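Local coordinates for protein putative ring-cleaving dioxygenase MhqO (Bacillus subtilis subsp. subtilis, PDB 3OAJ) that is a putative extradiol ring-cleaving dioxygenase of the vicinal oxygen chelate superfamily that may contribute to the breakdown of aromatic compounds, at residues T23-Y26 with A27-G31; Q280-M283 with G284-L287; E96-L99 with E100-V104; G73-G76 with D77-G81. All blocks are in the same frame, centred on the assembly; numbering follows the deposited sequence.

Contact 1: residues T23-Y26 with A27-G31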
# COMPACT_ATOMS: atom_id res chain seq x y z
N THR A 23 5.53 13.45 -0.07
CA THR A 23 4.60 13.94 -1.07
C THR A 23 5.30 14.25 -2.40
O THR A 23 4.76 13.96 -3.48
CB THR A 23 3.82 15.17 -0.53
OG1 THR A 23 3.09 14.78 0.64
CG2 THR A 23 2.86 15.74 -1.58
N ASP A 24 6.47 14.90 -2.33
CA ASP A 24 7.21 15.20 -3.56
C ASP A 24 7.51 13.91 -4.33
O ASP A 24 7.53 13.93 -5.56
CB ASP A 24 8.51 15.95 -3.25
CG ASP A 24 8.28 17.41 -2.89
OD1 ASP A 24 7.18 17.95 -3.12
OD2 ASP A 24 9.24 18.00 -2.36
N PHE A 25 7.72 12.80 -3.63
CA PHE A 25 7.96 11.56 -4.35
C PHE A 25 6.66 10.94 -4.91
O PHE A 25 6.55 10.71 -6.13
CB PHE A 25 8.72 10.54 -3.51
CG PHE A 25 9.28 9.40 -4.33
CD1 PHE A 25 10.44 9.59 -5.07
CD2 PHE A 25 8.65 8.15 -4.37
CE1 PHE A 25 10.96 8.57 -5.85
CE2 PHE A 25 9.17 7.12 -5.15
CZ PHE A 25 10.33 7.33 -5.87
N TYR A 26 5.69 10.70 -4.04
CA TYR A 26 4.48 9.97 -4.43
C TYR A 26 3.56 10.75 -5.35
O TYR A 26 3.02 10.19 -6.30
CB TYR A 26 3.78 9.32 -3.22
CG TYR A 26 4.62 8.15 -2.73
CD1 TYR A 26 4.42 6.86 -3.24
CD2 TYR A 26 5.65 8.34 -1.80
CE1 TYR A 26 5.20 5.82 -2.86
CE2 TYR A 26 6.46 7.28 -1.41
CZ TYR A 26 6.22 6.02 -1.94
OH TYR A 26 6.98 4.96 -1.56
N ALA A 27 3.43 12.07 -5.11
CA ALA A 27 2.69 12.95 -6.03
C ALA A 27 3.60 13.51 -7.12
O ALA A 27 3.29 13.38 -8.31
CB ALA A 27 2.00 14.09 -5.26
N GLY A 28 4.71 14.12 -6.73
CA GLY A 28 5.61 14.78 -7.68
C GLY A 28 6.24 13.86 -8.72
O GLY A 28 6.21 14.15 -9.92
N VAL A 29 6.81 12.75 -8.27
CA VAL A 29 7.48 11.83 -9.20
C VAL A 29 6.51 10.78 -9.74
O VAL A 29 6.38 10.61 -10.96
CB VAL A 29 8.73 11.19 -8.53
CG1 VAL A 29 9.38 10.17 -9.46
CG2 VAL A 29 9.73 12.29 -8.16
N LEU A 30 5.78 10.11 -8.85
CA LEU A 30 4.94 8.98 -9.25
C LEU A 30 3.56 9.41 -9.76
O LEU A 30 2.84 8.60 -10.33
CB LEU A 30 4.82 7.92 -8.15
CG LEU A 30 6.14 7.25 -7.74
CD1 LEU A 30 5.85 6.11 -6.81
CD2 LEU A 30 6.90 6.74 -8.95
N GLY A 31 3.20 10.68 -9.53
CA GLY A 31 1.96 11.22 -10.06
C GLY A 31 0.69 10.76 -9.37
O GLY A 31 -0.39 10.99 -9.91

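Contact 2: residues Q280-M283 with G284-L287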
# COMPACT_ATOMS: atom_id res chain seq x y z
N GLN A 280 -15.52 14.11 -4.23
CA GLN A 280 -14.54 13.39 -5.05
C GLN A 280 -13.57 14.36 -5.72
O GLN A 280 -12.38 14.07 -5.86
CB GLN A 280 -15.26 12.54 -6.12
CG GLN A 280 -16.23 11.50 -5.55
CD GLN A 280 -16.31 10.24 -6.39
OE1 GLN A 280 -16.99 10.19 -7.41
NE2 GLN A 280 -15.61 9.19 -5.94
N GLU A 281 -14.07 15.52 -6.13
CA GLU A 281 -13.25 16.50 -6.83
C GLU A 281 -12.25 17.25 -5.93
O GLU A 281 -11.26 17.78 -6.43
CB GLU A 281 -14.13 17.48 -7.64
CG GLU A 281 -14.55 16.89 -8.99
CD GLU A 281 -15.73 17.60 -9.64
OE1 GLU A 281 -16.03 18.76 -9.29
OE2 GLU A 281 -16.37 16.98 -10.53
N THR A 282 -12.51 17.27 -4.62
CA THR A 282 -11.65 18.00 -3.68
C THR A 282 -10.96 17.12 -2.63
O THR A 282 -10.17 17.62 -1.82
CB THR A 282 -12.44 19.10 -2.92
OG1 THR A 282 -13.42 18.49 -2.06
CG2 THR A 282 -13.11 20.11 -3.88
N MET A 283 -11.25 15.83 -2.61
CA MET A 283 -10.69 15.01 -1.54
C MET A 283 -9.17 15.10 -1.54
O MET A 283 -8.53 15.13 -2.61
CB MET A 283 -11.18 13.56 -1.59
CG MET A 283 -10.92 12.83 -2.91
SD MET A 283 -11.72 11.23 -2.87
CE MET A 283 -11.24 10.56 -4.46
N GLY A 284 -8.61 15.21 -0.33
CA GLY A 284 -7.18 15.37 -0.14
C GLY A 284 -6.74 16.79 0.12
O GLY A 284 -5.59 17.03 0.44
N GLU A 285 -7.67 17.74 -0.00
CA GLU A 285 -7.31 19.17 0.06
C GLU A 285 -7.30 19.76 1.47
O GLU A 285 -6.55 20.70 1.74
CB GLU A 285 -8.22 20.00 -0.85
CG GLU A 285 -7.85 19.86 -2.32
CD GLU A 285 -8.86 20.48 -3.27
OE1 GLU A 285 -9.73 21.25 -2.81
OE2 GLU A 285 -8.77 20.19 -4.48
N LYS A 286 -8.11 19.19 2.35
CA LYS A 286 -8.23 19.70 3.71
C LYS A 286 -7.83 18.65 4.74
O LYS A 286 -7.98 17.45 4.50
CB LYS A 286 -9.67 20.14 3.99
CG LYS A 286 -10.12 21.36 3.21
CD LYS A 286 -11.54 21.73 3.59
CE LYS A 286 -12.50 20.64 3.14
NZ LYS A 286 -13.73 20.56 3.96
N LEU A 287 -7.32 19.10 5.88
CA LEU A 287 -7.04 18.19 6.98
C LEU A 287 -8.34 17.68 7.60
O LEU A 287 -9.08 18.44 8.25
CB LEU A 287 -6.16 18.84 8.05
CG LEU A 287 -5.79 17.91 9.22
CD1 LEU A 287 -4.77 16.83 8.84
CD2 LEU A 287 -5.34 18.70 10.45

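Contact 3: residues E96-L99 with E100-V104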
# COMPACT_ATOMS: atom_id res chain seq x y z
N GLU A 96 11.32 4.85 -16.76
CA GLU A 96 12.77 4.80 -16.69
C GLU A 96 13.37 6.18 -16.95
O GLU A 96 14.22 6.64 -16.17
CB GLU A 96 13.32 3.75 -17.65
CG GLU A 96 13.04 2.33 -17.16
CD GLU A 96 13.33 1.24 -18.18
OE1 GLU A 96 13.36 1.51 -19.39
OE2 GLU A 96 13.48 0.09 -17.74
N LYS A 97 12.91 6.84 -18.02
CA LYS A 97 13.44 8.18 -18.35
C LYS A 97 13.06 9.21 -17.27
O LYS A 97 13.85 10.10 -16.93
CB LYS A 97 13.00 8.66 -19.75
CG LYS A 97 13.51 7.82 -20.91
CD LYS A 97 15.01 7.78 -21.04
CE LYS A 97 15.39 7.10 -22.35
NZ LYS A 97 16.79 7.39 -22.72
N ARG A 98 11.86 9.07 -16.71
CA ARG A 98 11.42 9.95 -15.64
C ARG A 98 12.25 9.77 -14.37
O ARG A 98 12.67 10.75 -13.76
CB ARG A 98 9.93 9.77 -15.38
CG ARG A 98 9.36 10.68 -14.29
CD ARG A 98 7.82 10.61 -14.26
NE ARG A 98 7.25 11.60 -13.36
CZ ARG A 98 7.04 12.87 -13.67
NH1 ARG A 98 7.35 13.33 -14.89
NH2 ARG A 98 6.51 13.69 -12.76
N LEU A 99 12.48 8.52 -13.96
CA LEU A 99 13.38 8.28 -12.81
C LEU A 99 14.78 8.86 -13.02
O LEU A 99 15.37 9.43 -12.08
CB LEU A 99 13.44 6.79 -12.46
CG LEU A 99 12.15 6.17 -11.91
CD1 LEU A 99 12.33 4.68 -11.76
CD2 LEU A 99 11.68 6.81 -10.58
N GLU A 100 15.31 8.69 -14.21
CA GLU A 100 16.59 9.31 -14.58
C GLU A 100 16.60 10.83 -14.44
O GLU A 100 17.53 11.35 -13.91
CB GLU A 100 17.05 8.86 -15.98
CG GLU A 100 18.29 9.51 -16.42
CD GLU A 100 18.68 9.24 -17.86
OE1 GLU A 100 18.05 9.78 -18.80
OE2 GLU A 100 19.71 8.56 -17.99
N LYS A 101 15.55 11.46 -14.94
CA LYS A 101 15.38 12.92 -14.87
C LYS A 101 15.41 13.39 -13.41
O LYS A 101 15.95 14.47 -13.11
CB LYS A 101 14.04 13.30 -15.54
CG LYS A 101 13.62 14.76 -15.50
CD LYS A 101 12.18 14.86 -16.02
CE LYS A 101 11.56 16.24 -15.82
NZ LYS A 101 10.27 16.30 -16.58
N PHE A 102 14.84 12.58 -12.52
CA PHE A 102 14.80 12.91 -11.10
C PHE A 102 15.97 12.36 -10.29
O PHE A 102 15.93 12.41 -9.06
CB PHE A 102 13.45 12.53 -10.49
CG PHE A 102 12.33 13.43 -10.92
CD1 PHE A 102 12.26 14.75 -10.45
CD2 PHE A 102 11.35 12.98 -11.79
CE1 PHE A 102 11.23 15.59 -10.85
CE2 PHE A 102 10.30 13.82 -12.21
CZ PHE A 102 10.24 15.12 -11.73
N ASN A 103 16.99 11.82 -10.98
CA ASN A 103 18.19 11.28 -10.32
C ASN A 103 17.91 10.14 -9.36
O ASN A 103 18.60 9.96 -8.35
CB ASN A 103 18.97 12.39 -9.60
CG ASN A 103 19.39 13.50 -10.53
OD1 ASN A 103 20.05 13.26 -11.55
ND2 ASN A 103 19.04 14.73 -10.17
N VAL A 104 16.88 9.34 -9.68
CA VAL A 104 16.53 8.16 -8.89
C VAL A 104 17.13 6.92 -9.57
O VAL A 104 16.73 6.58 -10.68
CB VAL A 104 14.99 8.00 -8.76
CG1 VAL A 104 14.61 6.69 -8.02
CG2 VAL A 104 14.36 9.22 -8.09
O HOH W 1 15.71 11.23 -18.69
O HOH W 2 7.90 16.04 -15.34

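Contact 4: residues G73-G76 with D77-G81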
# COMPACT_ATOMS: atom_id res chain seq x y z
N GLY A 73 13.97 1.91 10.57
CA GLY A 73 13.85 0.46 10.70
C GLY A 73 14.75 -0.24 9.70
O GLY A 73 15.50 0.41 8.96
N VAL A 74 14.65 -1.57 9.66
CA VAL A 74 15.42 -2.39 8.72
C VAL A 74 14.45 -3.33 8.02
O VAL A 74 13.69 -4.03 8.68
CB VAL A 74 16.50 -3.23 9.44
CG1 VAL A 74 17.25 -4.10 8.42
CG2 VAL A 74 17.49 -2.34 10.19
N ILE A 75 14.49 -3.33 6.69
CA ILE A 75 13.66 -4.23 5.89
C ILE A 75 14.14 -5.67 6.05
O ILE A 75 15.32 -5.97 5.88
CB ILE A 75 13.66 -3.81 4.39
CG1 ILE A 75 13.06 -2.40 4.25
CG2 ILE A 75 12.89 -4.84 3.53
CD1 ILE A 75 13.24 -1.76 2.89
N GLY A 76 13.21 -6.56 6.39
CA GLY A 76 13.54 -7.97 6.62
C GLY A 76 12.31 -8.82 6.82
O GLY A 76 11.18 -8.35 6.65
N ASP A 77 12.52 -10.09 7.17
CA ASP A 77 11.42 -11.02 7.41
C ASP A 77 10.41 -10.48 8.41
O ASP A 77 10.78 -9.77 9.36
CB ASP A 77 11.95 -12.37 7.90
CG ASP A 77 12.86 -13.02 6.91
OD1 ASP A 77 12.68 -12.80 5.69
OD2 ASP A 77 13.76 -13.76 7.35
N GLY A 78 9.15 -10.85 8.20
CA GLY A 78 8.03 -10.29 8.93
C GLY A 78 7.46 -9.00 8.33
O GLY A 78 6.71 -8.30 9.00
N GLN A 79 7.80 -8.69 7.08
CA GLN A 79 7.34 -7.47 6.41
C GLN A 79 7.05 -7.71 4.95
O GLN A 79 7.60 -8.64 4.35
CB GLN A 79 8.44 -6.39 6.42
CG GLN A 79 8.88 -5.93 7.79
CD GLN A 79 10.10 -5.00 7.73
OE1 GLN A 79 10.50 -4.55 6.66
NE2 GLN A 79 10.70 -4.74 8.88
N VAL A 80 6.19 -6.87 4.37
CA VAL A 80 6.23 -6.67 2.92
C VAL A 80 7.60 -6.12 2.54
O VAL A 80 8.03 -5.08 3.07
CB VAL A 80 5.14 -5.67 2.47
CG1 VAL A 80 5.20 -5.41 0.97
CG2 VAL A 80 3.78 -6.14 2.89
N GLY A 81 8.28 -6.81 1.63
CA GLY A 81 9.62 -6.41 1.20
C GLY A 81 9.61 -5.41 0.06
O GLY A 81 10.39 -4.44 0.05

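Contact 1: residues T23-Y26 with A27-G31
F25 sets its CG anti to the backbone N (chi1 -165°), whereas L30 sets its own anti to the carbonyl carbon (chi1 -62°), and the two side chains meet at the C-terminal end of helix 19-29, in the first vicinal oxygen chelate (VOC) unit. CE2 of F25 lies 3.8 Å from CD1 of L30. The same methyl also touches Y26, whose CD1 is 3.9 Å away; Y26 and L30 run alongside each other, so one leucine branch serves two rings. On F25 the second neighbour is V29, whose CB sits over one ring face. Bulky apolar residues suit this side of the helix because L127 of strand 126-131 packs on F25, Y26 and L30 together. Y26 is the amphipathic member, sending its OH to a hydrogen bond with D121.

The backbone departs from a plain alpha-helix, with wider pi-type turns across 24-29. T23 O takes two hydrogen bonds, from A27 N at 2.8 Å and from G28 N, the latter a pi-type i+5 bond lying in the carbonyl plane. F25 O is gripped twice as well, by V29 N and by L30 N. G28 CA packs 3.0 Å from D24 O, too close for a CB to be accommodated, which suits glycine, and the small methyl of A27 rests against T23 O. G31 then leaves the helix with positive phi, a conformation that favours glycine. Of the two bonds on F25 O, that from L30 N is 2.9 Å long and nearly along the C=O axis, while V29 N approaches from above the carbonyl plane.

Contact 2: residues Q280-M283 with G284-L287
A short reverse turn brings T282 and E285 together in the long loop between strand 264-269 and helix 297-303, away from the metal site. The backbone closes it with one hydrogen bond, E285 N to T282 O at 3.1 Å; the donor lies in the carbonyl plane, but the bond is bent, with an N-H...O angle of 137°. The side chain of E285 then folds back across that of T282 at about a right angle. Its CB and CG pass beside T282 O, with CB at 3.2 Å, and the carboxylate ends next to the threonine, OE1 lying 3.5 Å from T282 CB. OE1 meets carbons of T282, so these are van der Waals contacts; the threonine hydroxyl is hydrogen-bonded to T279 OG1. OG1 of T282 stands between the backbone N and the carbonyl carbon (chi1 66°), which puts CG2 within 3.7 Å of E285 OE1. Polar residues suit this outer face, where E285 is exposed and long enough to lie back over T282.

Residues 282-285 form a type II beta turn, with M283 and G284 at its two central positions. G284 has positive phi, where a CB would be jammed against M283 O, and glycine is accordingly the residue expected there. E278 reinforces the turn from one carboxylate, accepting from G284 N through OE1 and from K286 N through OE2. M283 sends a flexible, apolar chain, extended beyond CG, away from the turn to pack on F274.

Contact 3: residues E96-L99 with E100-V104
R98 reaches along the side chain of F102, one helical turn on, where helix 92-101 of the first VOC unit ends in a Schellman motif. From CB, its CG is anti to the backbone N (chi1 -179°) and lies at the ring edge in plane, 3.9 Å from F102 CE2. The chain stays extended from CG to NE, and NE passes the same ring atom. CZ then comes 3.7 Å from F102 CE2, which sits over the centre of one guanidinium face. Since the two planes are 71° apart, the ring presents its rim to the flat cation instead of stacking on it. At the tip, NE and NH2 donate to V29 O and G28 O of helix 19-29, and a long, multi-donor arginine suits this bridge between helices. NH1 and K101 NZ, 4.5 Å apart, both donate to one water, which probably eases their like charges; the lysine also forms a salt bridge with E144.

The helix backbone closes with E100 N to E96 O, K101 N to K97 O and F102 N to R98 O. L99 and V104 turn apolar branches to each other across the helix end, and F119 packs on both. N103 takes positive phi, which asparagine tolerates better than most residues, and its N donates to E100 O, one of the two bonds of the Schellman motif. Its left-handed backbone turns the chain so that V104 N reaches L99 O in the other, the 6→1 bond, 2.8 Å long with an N-H...O angle of 163°.

Contact 4: residues G73-G76 with D77-G81
The amide of Q79 bridges back to the backbone of V74 and G76, using both of its polar atoms. NE2 donates to V74 O at 3.1 Å, with an N-H...O angle of 147°; the acceptor lies somewhat out of the amide plane. OE1 accepts from G76 N in a weak, longer bond of 3.4 Å. A carboxamide suits the place because it can give to a carbonyl and take from an N-H at once, and the two bonds together help to set its rotation. The side chain, extended beyond CG, crosses that of I75 at about a right angle, and OE1 also lies 3.3 Å from I75 CA.

The loop 73-76 leads here into strand 79-87 of the first VOC unit, and the strand begins with a G1 beta bulge in which G78 and Q79 both face L160 of strand 153-160. G78 holds the positive phi this bulge requires, where a CB would press on the carbonyl oxygen of D77; glycine is the natural occupant. G76 is almost fully extended (phi -172°, psi -173°), a conformation glycine takes readily. Backbone hydrogen bonds pair V74 with Q210, D77 with G207 and G209, and G78 with L160. D77 satisfies its carboxylate elsewhere: OD1 accepts from I206 N, and OD2 weakly from G207 N. The apolar I75 packs on T215 and L160, its CG2 lying 3.9 Å from Q79 OE1.

In the fold
Contacts 1 and 3 are in direct touch, their centres about 12 Å apart: the arginine of contact 3 reaches the helix end of contact 1, and F25 CE1 packs 4.1 Å from V104 CG2. Contact 4 enters strand 79-87, which precedes the helix of contact 3, yet the two centres are about 26 Å apart. Contact 2 lies about 17 Å from contact 1 between centres, without touching it, and about 32 Å from contact 4, across the chain's centre. The zinc ion, held by H11, H218 and E266, probably occupies the iron site. Q79 of contact 4 lies about 9 Å from H218 and Y26 of contact 1 about 12 Å from H11, measured between side chains.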